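Local coordinates for protein ribose transcriptional regulator (Enterococcus faecium DO, PDB 4RK1) that binds ribose in a periplasmic-binding-protein-like domain and probably acts as a LacI-family transcriptional repressor that recognises regulatory DNA, at residues 67-72 against 94-99. Sequence-based numbering, arbitrary orientation.
Sequences FIIATS and DQKKSE. With RIB (alpha-D-ribofuranose), chain K.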
ATOM      1  N   PHE B  67     -16.998  13.027   6.944  1.00 24.97           N
ATOM      2  CA  PHE B  67     -16.512  11.720   6.535  1.00 23.76           C
ATOM      3  C   PHE B  67     -16.495  11.521   5.031  1.00 30.05           C
ATOM      4  O   PHE B  67     -17.316  12.064   4.311  1.00 25.47           O
ATOM      5  CB  PHE B  67     -17.362  10.614   7.157  1.00 25.74           C
ATOM      6  CG  PHE B  67     -17.289  10.574   8.645  1.00 28.06           C
ATOM      7  CD1 PHE B  67     -18.049  11.451   9.412  1.00 32.61           C
ATOM      8  CD2 PHE B  67     -16.457   9.675   9.287  1.00 31.36           C
ATOM      9  CE1 PHE B  67     -17.983  11.424  10.796  1.00 34.28           C
ATOM     10  CE2 PHE B  67     -16.388   9.646  10.672  1.00 27.54           C
ATOM     11  CZ  PHE B  67     -17.159  10.515  11.425  1.00 30.82           C
ATOM     12  N   ILE B  68     -15.539  10.721   4.572  1.00 22.92           N
ATOM     13  CA  ILE B  68     -15.488  10.272   3.201  1.00 24.55           C
ATOM     14  C   ILE B  68     -15.504   8.758   3.267  1.00 25.03           C
ATOM     15  O   ILE B  68     -14.614   8.150   3.846  1.00 25.82           O
ATOM     16  CB  ILE B  68     -14.234  10.788   2.501  1.00 24.15           C
ATOM     17  CG1 ILE B  68     -14.236  12.325   2.521  1.00 24.76           C
ATOM     18  CG2 ILE B  68     -14.167  10.250   1.081  1.00 29.34           C
ATOM     19  CD1 ILE B  68     -12.930  12.955   2.087  1.00 30.55           C
ATOM     20  N   ILE B  69     -16.528   8.166   2.672  1.00 23.44           N
ATOM     21  CA  ILE B  69     -16.887   6.782   2.903  1.00 23.78           C
ATOM     22  C   ILE B  69     -16.834   6.012   1.596  1.00 25.76           C
ATOM     23  O   ILE B  69     -17.668   6.221   0.705  1.00 26.39           O
ATOM     24  CB  ILE B  69     -18.314   6.688   3.498  1.00 24.58           C
ATOM     25  CG1 ILE B  69     -18.398   7.530   4.780  1.00 31.49           C
ATOM     26  CG2 ILE B  69     -18.678   5.232   3.778  1.00 29.39           C
ATOM     27  CD1 ILE B  69     -19.779   7.591   5.403  1.00 31.87           C
ATOM     28  N   ALA B  70     -15.850   5.121   1.491  1.00 24.85           N
ATOM     29  CA  ALA B  70     -15.615   4.339   0.289  1.00 21.93           C
ATOM     30  C   ALA B  70     -15.976   2.864   0.469  1.00 28.09           C
ATOM     31  O   ALA B  70     -15.854   2.081  -0.474  1.00 30.32           O
ATOM     32  CB  ALA B  70     -14.158   4.460  -0.123  1.00 25.65           C
ATOM     33  N   THR B  71     -16.428   2.495   1.664  1.00 25.84           N
ATOM     34  CA  THR B  71     -16.741   1.100   1.990  1.00 25.29           C
ATOM     35  C   THR B  71     -18.252   0.879   2.157  1.00 33.53           C
ATOM     36  O   THR B  71     -18.947   1.719   2.721  1.00 29.25           O
ATOM     37  CB  THR B  71     -16.004   0.647   3.282  1.00 29.43           C
ATOM     38  OG1 THR B  71     -16.491  -0.637   3.707  1.00 32.64           O
ATOM     39  CG2 THR B  71     -16.197   1.624   4.411  1.00 31.03           C
ATOM     40  N   SER B  72     -18.744  -0.266   1.688  1.00 28.93           N
ATOM     41  CA  SER B  72     -20.125  -0.685   1.929  1.00 35.64           C
ATOM     42  C   SER B  72     -20.352  -1.245   3.341  1.00 37.16           C
ATOM     43  O   SER B  72     -21.487  -1.529   3.704  1.00 41.40           O
ATOM     44  CB  SER B  72     -20.548  -1.752   0.914  1.00 30.34           C
ATOM     45  OG  SER B  72     -19.775  -2.938   1.073  1.00 32.14           O
ATOM     46  N   ASP B  94     -16.993   4.849  -4.558  1.00 27.68           N
ATOM     47  CA  ASP B  94     -16.391   3.537  -4.694  1.00 23.18           C
ATOM     48  C   ASP B  94     -17.358   2.411  -4.327  1.00 20.84           C
ATOM     49  O   ASP B  94     -18.360   2.255  -5.025  1.00 26.91           O
ATOM     50  CB  ASP B  94     -15.063   3.468  -3.928  1.00 29.05           C
ATOM     51  CG  ASP B  94     -14.134   2.424  -4.507  1.00 32.96           C
ATOM     52  OD1 ASP B  94     -13.785   2.542  -5.700  1.00 30.79           O
ATOM     53  OD2 ASP B  94     -13.792   1.475  -3.791  1.00 29.26           O
ATOM     54  N   GLN B  95     -17.097   1.643  -3.265  1.00 24.10           N
ATOM     55  CA  GLN B  95     -17.963   0.507  -2.923  1.00 29.65           C
ATOM     56  C   GLN B  95     -19.239   0.916  -2.172  1.00 34.13           C
ATOM     57  O   GLN B  95     -20.151   0.105  -2.021  1.00 28.60           O
ATOM     58  CB  GLN B  95     -17.186  -0.553  -2.119  1.00 29.17           C
ATOM     59  CG  GLN B  95     -15.893  -1.009  -2.792  1.00 28.49           C
ATOM     60  CD  GLN B  95     -15.231  -2.227  -2.155  1.00 30.92           C
ATOM     61  OE1 GLN B  95     -15.783  -2.874  -1.274  1.00 28.07           O
ATOM     62  NE2 GLN B  95     -14.036  -2.550  -2.621  1.00 26.92           N
ATOM     63  N   LYS B  96     -19.306   2.163  -1.705  1.00 24.37           N
ATOM     64  CA  LYS B  96     -20.448   2.632  -0.903  1.00 29.64           C
ATOM     65  C   LYS B  96     -21.600   3.167  -1.765  1.00 29.05           C
ATOM     66  O   LYS B  96     -21.395   4.036  -2.614  1.00 28.25           O
ATOM     67  CB  LYS B  96     -19.980   3.724   0.060  1.00 24.27           C
ATOM     68  CG  LYS B  96     -21.079   4.377   0.886  1.00 26.42           C
ATOM     69  CD  LYS B  96     -21.653   3.406   1.911  1.00 27.31           C
ATOM     70  CE  LYS B  96     -22.851   4.008   2.625  1.00 33.77           C
ATOM     71  NZ  LYS B  96     -24.101   3.648   1.930  1.00 32.69           N
ATOM     72  N   LYS B  97     -22.815   2.677  -1.515  1.00 28.70           N
ATOM     73  CA  LYS B  97     -23.998   3.104  -2.263  0.50 32.12           C
ATOM     74  C   LYS B  97     -24.390   4.530  -1.898  1.00 34.60           C
ATOM     75  O   LYS B  97     -24.055   5.017  -0.819  1.00 29.42           O
ATOM     76  CB  LYS B  97     -25.188   2.168  -2.010  0.50 38.87           C
ATOM     77  CG  LYS B  97     -25.809   2.267  -0.620  0.50 68.19           C
ATOM     78  CD  LYS B  97     -27.245   1.768  -0.605  0.50 85.31           C
ATOM     79  CE  LYS B  97     -27.890   2.016   0.751  0.50 84.89           C
ATOM     80  NZ  LYS B  97     -29.368   2.185   0.666  0.50 49.21           N
ATOM     81  N   SER B  98     -25.113   5.181  -2.795  1.00 29.13           N
ATOM     82  CA  SER B  98     -25.560   6.552  -2.581  1.00 37.29           C
ATOM     83  C   SER B  98     -26.503   6.658  -1.383  1.00 39.11           C
ATOM     84  O   SER B  98     -27.151   5.686  -0.996  1.00 34.10           O
ATOM     85  CB  SER B  98     -26.187   7.126  -3.860  1.00 47.75           C
ATOM     86  OG  SER B  98     -25.149   7.499  -4.771  1.00 43.49           O
ATOM     87  N   GLU B  99     -26.515   7.837  -0.777  1.00 29.91           N
ATOM     88  CA  GLU B  99     -27.306   8.117   0.416  1.00 29.60           C
ATOM     89  C   GLU B  99     -27.922   9.489   0.224  1.00 36.01           C
ATOM     90  O   GLU B  99     -27.292  10.373  -0.357  1.00 28.59           O
ATOM     91  CB  GLU B  99     -26.412   8.148   1.663  1.00 28.92           C
ATOM     92  CG  GLU B  99     -25.797   6.809   2.052  1.00 31.11           C
ATOM     93  CD  GLU B  99     -26.797   5.844   2.666  1.00 37.29           C
ATOM     94  OE1 GLU B  99     -27.944   6.243   2.937  1.00 37.45           O
ATOM     95  OE2 GLU B  99     -26.429   4.672   2.878  1.00 36.76           O
TER
HETATM   96  O5  RIB K 401      -8.397  -2.112  -6.376  1.00 26.42           O
HETATM   97  C5  RIB K 401      -9.369  -2.133  -5.322  1.00 40.48           C
HETATM   98  C4  RIB K 401     -10.686  -2.043  -5.954  1.00 47.35           C
HETATM   99  O4  RIB K 401     -11.729  -2.019  -4.964  1.00 29.74           O
HETATM  100  C3  RIB K 401     -10.541  -0.740  -6.726  1.00 30.86           C
HETATM  101  O3  RIB K 401     -10.730  -1.086  -8.085  1.00 25.07           O
HETATM  102  C2  RIB K 401     -11.581   0.163  -6.096  1.00 27.04           C
HETATM  103  O2  RIB K 401     -12.399   0.814  -7.054  1.00 25.62           O
HETATM  104  C1  RIB K 401     -12.306  -0.704  -5.045  1.00 39.62           C
HETATM  105  O1  RIB K 401     -13.706  -0.748  -5.239  1.00 27.69           O
HETATM  106  O   HOH W   1     -17.019  -2.376   0.966  1.00 36.98           O
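A70 and Q95 join the loops just past two neighbouring parallel strands, 66-69 and 90-93, in the periplasmic-binding-protein fold of LacI-family regulators. The loops meet beside the sugar pocket, which D94 and Q95 line. Q95 N donates to A70 O at 3.1 Å, from above the carbonyl plane and well off straight (137°). The tight part lies at I69, A70 and K96, all buried. A70 CB meets D94 CB at 4.0 Å, while I69 and K96 lie side by side, with I69 CG2 3.9 Å from K96 CG. With chi1 at 176°, K96 puts its CD against T71 O (3.3 Å). Bends at chi2 and chi4 then bring NZ to K97 O and to E99 OE2 (2.7 Å), a salt bridge. E99 OE2 is also hydrogen-bonded to T76 OG1. At exposed S72 the fit is looser: its CB lies 3.5 Å from Q95 O. There a water accepts from S72 N and donates to Q95 OE1. With OE1 held by the water, NE2 of the amide faces the ribose. NE2 donates to RIB O1, and weakly to RIB O4. D94 grips the same sugar with both carboxylate oxygens: OD1 accepts from RIB O2 at 2.6 Å and OD2 from RIB O1 at 2.7 Å.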